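Local coordinates for geranyltranstransferase (Roseobacter denitrificans, PDB 4LLS), which probably makes farnesyl or geranylgeranyl diphosphate for carotenoid synthesis by condensing isopentenyl diphosphate with an allylic diphosphate, at residues E182-T194 with A258-G270. Sequence-based numbering, arbitrary orientation.
Sequences ETARAPLSLDEIT and ASAGKATFVSLLG. With CA (calcium ion), chain G.
Ile-193 lays its CD1 methyl over the face of the Phe-265 ring, 3.6 Å from the ring centroid and 14° off the normal, a CH-pi contact. The two side chains run past each other in opposite directions. CG1 of Ile-193 sits between the backbone N and the carbonyl carbon (chi1 63°), which puts CG2 against the carbonyl oxygen and CB of Ala-263 while CD1 goes to the ring and also meets Leu-268 CD1 tip to tip. At the edge of the same ring come Leu-190 CD1 and, in plane, Thr-194 OG1, 3.6 Å from Phe-265 CE1; that hydroxyl donates to Leu-190 O. With an alanine in place of Phe-265 the ring is gone, and a gap would probably open under Ile-193 CD1 and beside Leu-232 and Ile-236 of helix 221-244. This is the all-helical prenyl synthase fold, and the contact joins the turn between helices 171-184 and 190-215 to the loop after helix 256-259; the short segments 190-194 and 265-269 run nearly antiparallel, each opened by a capping box. Further along, Arg-185 is the C-prime residue of the Schellman motif that ends helix 171-184, and its side chain bends at chi3 (104°) to grip Ser-259 O end-on, NH1 at 2.9 Å and NH2 at 3.0 Å, with the oxygen in the guanidinium plane. Gly-261, whose positive phi closes helix 256-259 in a Schellman motif of its own, sets its N over one face of that group. A water ties Ala-186 O and Gly-261 O to Ala-263 N. At the active-site end, Glu-182 extends beyond CG to give OE1 to a calcium ion (2.5 Å) that Asp-108 also binds, while Lys-262 NZ passes 3.7 Å from Glu-182 CG and forms its salt bridge with Asp-178.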
ATOM      1  N   GLU A 182       1.966   1.583  23.751  1.00 31.21           N
ATOM      2  CA  GLU A 182       1.787   0.222  24.285  1.00 34.79           C
ATOM      3  C   GLU A 182       3.085  -0.200  24.981  1.00 40.60           C
ATOM      4  O   GLU A 182       3.068  -0.844  26.040  1.00 37.18           O
ATOM      5  CB  GLU A 182       1.470  -0.803  23.185  1.00 40.90           C
ATOM      6  CG  GLU A 182       0.158  -0.600  22.441  1.00 43.90           C
ATOM      7  CD  GLU A 182       0.056  -1.498  21.205  1.00 59.58           C
ATOM      8  OE1 GLU A 182      -0.765  -1.216  20.295  1.00 42.88           O
ATOM      9  OE2 GLU A 182       0.834  -2.480  21.124  1.00 75.55           O
ATOM     10  N   THR A 183       4.205   0.171  24.371  1.00 35.71           N
ATOM     11  CA  THR A 183       5.524  -0.338  24.741  1.00 38.14           C
ATOM     12  C   THR A 183       5.955   0.250  26.085  1.00 41.10           C
ATOM     13  O   THR A 183       6.511  -0.461  26.936  1.00 36.82           O
ATOM     14  CB  THR A 183       6.575   0.029  23.653  1.00 45.47           C
ATOM     15  OG1 THR A 183       6.286  -0.679  22.438  1.00 48.26           O
ATOM     16  CG2 THR A 183       8.002  -0.312  24.119  1.00 45.59           C
ATOM     17  N   ALA A 184       5.735   1.554  26.248  1.00 38.51           N
ATOM     18  CA  ALA A 184       6.003   2.247  27.512  1.00 45.83           C
ATOM     19  C   ALA A 184       4.911   1.978  28.577  1.00 45.45           C
ATOM     20  O   ALA A 184       5.043   2.381  29.730  1.00 40.56           O
ATOM     21  CB  ALA A 184       6.131   3.749  27.260  1.00 43.20           C
ATOM     22  N   ARG A 185       3.834   1.303  28.185  1.00 48.37           N
ATOM     23  CA  ARG A 185       2.643   1.197  29.034  1.00 50.58           C
ATOM     24  C   ARG A 185       2.270   2.584  29.567  1.00 55.79           C
ATOM     25  O   ARG A 185       2.033   2.762  30.762  1.00 46.31           O
ATOM     26  CB  ARG A 185       2.872   0.197  30.183  1.00 45.70           C
ATOM     27  CG  ARG A 185       2.577  -1.250  29.800  1.00 42.59           C
ATOM     28  CD  ARG A 185       2.593  -2.175  31.016  1.00 39.88           C
ATOM     29  NE  ARG A 185       1.256  -2.570  31.478  1.00 42.33           N
ATOM     30  CZ  ARG A 185       0.533  -3.561  30.953  1.00 38.42           C
ATOM     31  NH1 ARG A 185       0.945  -4.189  29.856  1.00 44.01           N
ATOM     32  NH2 ARG A 185      -0.662  -3.844  31.451  1.00 34.68           N
ATOM     33  N   ALA A 186       2.202   3.558  28.660  1.00 53.04           N
ATOM     34  CA  ALA A 186       2.229   4.971  29.051  1.00 60.62           C
ATOM     35  C   ALA A 186       0.823   5.494  29.361  1.00 53.03           C
ATOM     36  O   ALA A 186      -0.154   5.036  28.761  1.00 59.58           O
ATOM     37  CB  ALA A 186       2.881   5.828  27.961  1.00 56.44           C
ATOM     38  N   PRO A 187       0.727   6.490  30.270  1.00 46.20           N
ATOM     39  CA  PRO A 187      -0.538   7.134  30.619  1.00 42.41           C
ATOM     40  C   PRO A 187      -0.789   8.355  29.736  1.00 42.78           C
ATOM     41  O   PRO A 187      -0.063   9.341  29.830  1.00 44.65           O
ATOM     42  CB  PRO A 187      -0.297   7.574  32.070  1.00 43.62           C
ATOM     43  CG  PRO A 187       1.186   7.826  32.147  1.00 39.75           C
ATOM     44  CD  PRO A 187       1.847   7.167  30.947  1.00 41.55           C
ATOM     45  N   LEU A 188      -1.763   8.260  28.834  1.00 40.09           N
ATOM     46  CA  LEU A 188      -2.067   9.367  27.939  1.00 31.24           C
ATOM     47  C   LEU A 188      -3.238  10.183  28.460  1.00 25.27           C
ATOM     48  O   LEU A 188      -4.126   9.658  29.130  1.00 32.29           O
ATOM     49  CB  LEU A 188      -2.338   8.847  26.517  1.00 36.90           C
ATOM     50  CG  LEU A 188      -1.161   8.225  25.743  1.00 41.45           C
ATOM     51  CD1 LEU A 188      -1.549   7.962  24.291  1.00 48.79           C
ATOM     52  CD2 LEU A 188       0.080   9.105  25.787  1.00 41.35           C
ATOM     53  N   SER A 189      -3.218  11.467  28.147  1.00 24.48           N
ATOM     54  CA  SER A 189      -4.328  12.354  28.441  1.00 26.78           C
ATOM     55  C   SER A 189      -5.425  12.141  27.422  1.00 24.92           C
ATOM     56  O   SER A 189      -5.187  11.541  26.384  1.00 24.59           O
ATOM     57  CB  SER A 189      -3.876  13.806  28.360  1.00 28.38           C
ATOM     58  OG  SER A 189      -3.524  14.138  27.031  1.00 28.45           O
ATOM     59  N   LEU A 190      -6.567  12.769  27.665  1.00 24.96           N
ATOM     60  CA  LEU A 190      -7.675  12.739  26.733  1.00 23.77           C
ATOM     61  C   LEU A 190      -7.316  13.384  25.386  1.00 24.09           C
ATOM     62  O   LEU A 190      -7.561  12.808  24.316  1.00 24.40           O
ATOM     63  CB  LEU A 190      -8.889  13.427  27.359  1.00 27.59           C
ATOM     64  CG  LEU A 190     -10.172  13.344  26.559  1.00 29.28           C
ATOM     65  CD1 LEU A 190     -10.630  11.896  26.457  1.00 31.85           C
ATOM     66  CD2 LEU A 190     -11.236  14.201  27.232  1.00 33.92           C
ATOM     67  N   ASP A 191      -6.593  14.496  25.422  1.00 23.16           N
ATOM     68  CA  ASP A 191      -6.111  15.121  24.184  1.00 25.95           C
ATOM     69  C   ASP A 191      -5.186  14.195  23.386  1.00 22.34           C
ATOM     70  O   ASP A 191      -5.275  14.103  22.161  1.00 22.86           O
ATOM     71  CB  ASP A 191      -5.369  16.433  24.494  1.00 26.01           C
ATOM     72  CG  ASP A 191      -6.313  17.578  24.810  1.00 31.90           C
ATOM     73  OD1 ASP A 191      -7.533  17.458  24.574  1.00 38.67           O
ATOM     74  OD2 ASP A 191      -5.838  18.584  25.379  1.00 37.25           O
ATOM     75  N   GLU A 192      -4.286  13.513  24.080  1.00 20.06           N
ATOM     76  CA  GLU A 192      -3.328  12.629  23.427  1.00 20.92           C
ATOM     77  C   GLU A 192      -4.034  11.418  22.777  1.00 19.62           C
ATOM     78  O   GLU A 192      -3.702  11.040  21.640  1.00 21.34           O
ATOM     79  CB  GLU A 192      -2.260  12.170  24.424  1.00 26.18           C
ATOM     80  CG  GLU A 192      -1.209  13.237  24.690  1.00 30.99           C
ATOM     81  CD  GLU A 192      -0.263  12.877  25.821  1.00 31.14           C
ATOM     82  OE1 GLU A 192      -0.726  12.294  26.832  1.00 30.93           O
ATOM     83  OE2 GLU A 192       0.948  13.156  25.689  1.00 42.72           O
ATOM     84  N   ILE A 193      -4.989  10.805  23.471  1.00 18.55           N
ATOM     85  CA  ILE A 193      -5.637   9.647  22.855  1.00 21.02           C
ATOM     86  C   ILE A 193      -6.540  10.121  21.728  1.00 21.32           C
ATOM     87  O   ILE A 193      -6.741   9.396  20.745  1.00 19.14           O
ATOM     88  CB  ILE A 193      -6.387   8.697  23.805  1.00 26.15           C
ATOM     89  CG1 ILE A 193      -7.534   9.355  24.508  1.00 27.32           C
ATOM     90  CG2 ILE A 193      -5.463   8.059  24.846  1.00 28.57           C
ATOM     91  CD1 ILE A 193      -8.478   8.311  25.081  1.00 35.36           C
ATOM     92  N   THR A 194      -6.992  11.369  21.793  1.00 19.60           N
ATOM     93  CA  THR A 194      -7.829  11.890  20.727  1.00 21.02           C
ATOM     94  C   THR A 194      -7.003  12.141  19.459  1.00 21.69           C
ATOM     95  O   THR A 194      -7.406  11.767  18.346  1.00 21.38           O
ATOM     96  CB  THR A 194      -8.578  13.171  21.172  1.00 19.91           C
ATOM     97  OG1 THR A 194      -9.428  12.855  22.279  1.00 20.54           O
ATOM     98  CG2 THR A 194      -9.406  13.685  20.030  1.00 22.87           C
ATOM     99  N   ALA A 258      -6.865  -3.325  28.455  1.00 26.24           N
ATOM    100  CA  ALA A 258      -6.300  -3.335  29.814  1.00 30.29           C
ATOM    101  C   ALA A 258      -4.982  -4.127  29.924  1.00 29.31           C
ATOM    102  O   ALA A 258      -3.990  -3.631  30.479  1.00 27.07           O
ATOM    103  CB  ALA A 258      -7.337  -3.896  30.786  1.00 32.80           C
ATOM    104  N   SER A 259      -4.974  -5.333  29.377  1.00 31.11           N
ATOM    105  CA  SER A 259      -3.803  -6.186  29.440  1.00 35.36           C
ATOM    106  C   SER A 259      -2.607  -5.561  28.715  1.00 35.32           C
ATOM    107  O   SER A 259      -1.463  -5.688  29.166  1.00 38.54           O
ATOM    108  CB  SER A 259      -4.122  -7.580  28.883  1.00 37.24           C
ATOM    109  OG  SER A 259      -2.954  -8.375  28.857  1.00 47.71           O
ATOM    110  N   ALA A 260      -2.864  -4.800  27.655  1.00 28.39           N
ATOM    111  CA  ALA A 260      -1.780  -4.136  26.917  1.00 35.57           C
ATOM    112  C   ALA A 260      -1.405  -2.795  27.567  1.00 40.02           C
ATOM    113  O   ALA A 260      -0.503  -2.090  27.089  1.00 41.75           O
ATOM    114  CB  ALA A 260      -2.182  -3.943  25.461  1.00 36.24           C
ATOM    115  N   GLY A 261      -2.077  -2.455  28.667  1.00 40.72           N
ATOM    116  CA  GLY A 261      -1.856  -1.184  29.351  1.00 48.89           C
ATOM    117  C   GLY A 261      -2.164   0.008  28.456  1.00 52.95           C
ATOM    118  O   GLY A 261      -1.381   0.957  28.388  1.00 52.33           O
ATOM    119  N   LYS A 262      -3.257  -0.099  27.693  1.00 47.85           N
ATOM    120  CA  LYS A 262      -3.731   0.975  26.823  1.00 42.41           C
ATOM    121  C   LYS A 262      -4.657   1.926  27.574  1.00 35.12           C
ATOM    122  O   LYS A 262      -5.632   1.521  28.199  1.00 34.13           O
ATOM    123  CB  LYS A 262      -4.487   0.392  25.625  1.00 41.31           C
ATOM    124  CG  LYS A 262      -3.632  -0.438  24.680  1.00 45.95           C
ATOM    125  CD  LYS A 262      -4.011  -0.210  23.223  1.00 54.16           C
ATOM    126  CE  LYS A 262      -3.778   1.223  22.780  1.00 61.12           C
ATOM    127  NZ  LYS A 262      -2.522   1.798  23.340  1.00 67.97           N
ATOM    128  N   ALA A 263      -4.320   3.204  27.523  1.00 28.96           N
ATOM    129  CA  ALA A 263      -5.275   4.265  27.795  1.00 24.63           C
ATOM    130  C   ALA A 263      -6.256   4.324  26.630  1.00 23.13           C
ATOM    131  O   ALA A 263      -5.861   4.404  25.485  1.00 24.97           O
ATOM    132  CB  ALA A 263      -4.545   5.587  27.910  1.00 28.10           C
ATOM    133  N   THR A 264      -7.536   4.284  26.952  1.00 21.11           N
ATOM    134  CA  THR A 264      -8.578   4.392  25.940  1.00 22.53           C
ATOM    135  C   THR A 264      -9.622   5.341  26.475  1.00 20.54           C
ATOM    136  O   THR A 264      -9.574   5.796  27.619  1.00 19.72           O
ATOM    137  CB  THR A 264      -9.243   3.038  25.656  1.00 23.12           C
ATOM    138  OG1 THR A 264     -10.107   2.685  26.730  1.00 23.13           O
ATOM    139  CG2 THR A 264      -8.228   1.931  25.412  1.00 25.65           C
ATOM    140  N   PHE A 265     -10.607   5.667  25.662  1.00 19.78           N
ATOM    141  CA  PHE A 265     -11.623   6.552  26.125  1.00 19.15           C
ATOM    142  C   PHE A 265     -12.336   5.989  27.345  1.00 21.55           C
ATOM    143  O   PHE A 265     -12.793   6.741  28.196  1.00 21.23           O
ATOM    144  CB  PHE A 265     -12.608   6.875  24.995  1.00 18.38           C
ATOM    145  CG  PHE A 265     -12.020   7.750  23.925  1.00 18.20           C
ATOM    146  CD1 PHE A 265     -11.756   9.079  24.172  1.00 20.17           C
ATOM    147  CD2 PHE A 265     -11.576   7.185  22.725  1.00 22.34           C
ATOM    148  CE1 PHE A 265     -11.144   9.869  23.209  1.00 22.62           C
ATOM    149  CE2 PHE A 265     -10.919   7.967  21.776  1.00 21.93           C
ATOM    150  CZ  PHE A 265     -10.700   9.299  22.026  1.00 21.86           C
ATOM    151  N   VAL A 266     -12.441   4.679  27.434  1.00 19.52           N
ATOM    152  CA  VAL A 266     -13.161   4.059  28.530  1.00 22.37           C
ATOM    153  C   VAL A 266     -12.301   4.024  29.781  1.00 24.48           C
ATOM    154  O   VAL A 266     -12.794   4.334  30.853  1.00 23.10           O
ATOM    155  CB  VAL A 266     -13.636   2.643  28.171  1.00 24.24           C
ATOM    156  CG1 VAL A 266     -14.199   1.950  29.404  1.00 28.38           C
ATOM    157  CG2 VAL A 266     -14.686   2.720  27.067  1.00 25.14           C
ATOM    158  N   SER A 267     -11.010   3.730  29.646  1.00 24.23           N
ATOM    159  CA  SER A 267     -10.126   3.701  30.812  1.00 22.80           C
ATOM    160  C   SER A 267      -9.952   5.092  31.415  1.00 28.78           C
ATOM    161  O   SER A 267      -9.926   5.230  32.624  1.00 28.69           O
ATOM    162  CB  SER A 267      -8.783   3.052  30.455  1.00 23.58           C
ATOM    163  OG  SER A 267      -7.939   3.891  29.735  1.00 22.93           O
ATOM    164  N   LEU A 268      -9.981   6.131  30.590  1.00 21.81           N
ATOM    165  CA  LEU A 268      -9.827   7.503  31.062  1.00 22.95           C
ATOM    166  C   LEU A 268     -11.129   8.066  31.602  1.00 27.75           C
ATOM    167  O   LEU A 268     -11.135   8.700  32.658  1.00 29.85           O
ATOM    168  CB  LEU A 268      -9.326   8.444  29.964  1.00 23.56           C
ATOM    169  CG  LEU A 268      -7.888   8.254  29.484  1.00 27.82           C
ATOM    170  CD1 LEU A 268      -7.557   9.335  28.462  1.00 29.36           C
ATOM    171  CD2 LEU A 268      -6.912   8.291  30.657  1.00 31.35           C
ATOM    172  N   LEU A 269     -12.211   7.935  30.830  1.00 23.06           N
ATOM    173  CA  LEU A 269     -13.472   8.601  31.150  1.00 22.34           C
ATOM    174  C   LEU A 269     -14.337   7.753  32.088  1.00 21.56           C
ATOM    175  O   LEU A 269     -15.263   8.299  32.690  1.00 23.94           O
ATOM    176  CB  LEU A 269     -14.277   8.890  29.879  1.00 23.13           C
ATOM    177  CG  LEU A 269     -13.620   9.837  28.876  1.00 25.76           C
ATOM    178  CD1 LEU A 269     -14.454   9.980  27.607  1.00 22.63           C
ATOM    179  CD2 LEU A 269     -13.368  11.189  29.526  1.00 33.36           C
ATOM    180  N   GLY A 270     -14.148   6.442  32.080  1.00 20.39           N
ATOM    181  CA  GLY A 270     -15.147   5.507  32.593  1.00 24.48           C
ATOM    182  C   GLY A 270     -16.275   5.253  31.603  1.00 24.78           C
ATOM    183  O   GLY A 270     -16.515   6.053  30.701  1.00 22.90           O
TER
HETATM  184 CA    CA G 305      -2.940  -1.846  19.324  1.00 26.27          CA
HETATM  185  O   HOH W   1      -1.250   3.437  26.607  1.00 40.19           O
HETATM  186  O   HOH W   2      -5.063  -1.275  19.632  1.00 31.50           O
HETATM  187  O   HOH W   3      -1.047  -1.260  17.672  1.00 46.90           O
HETATM  188  O   HOH W   4      -3.758  -1.268  17.197  1.00 24.41           O
HETATM  189  O   HOH W   5      -3.122  -2.719  21.663  1.00 33.56           O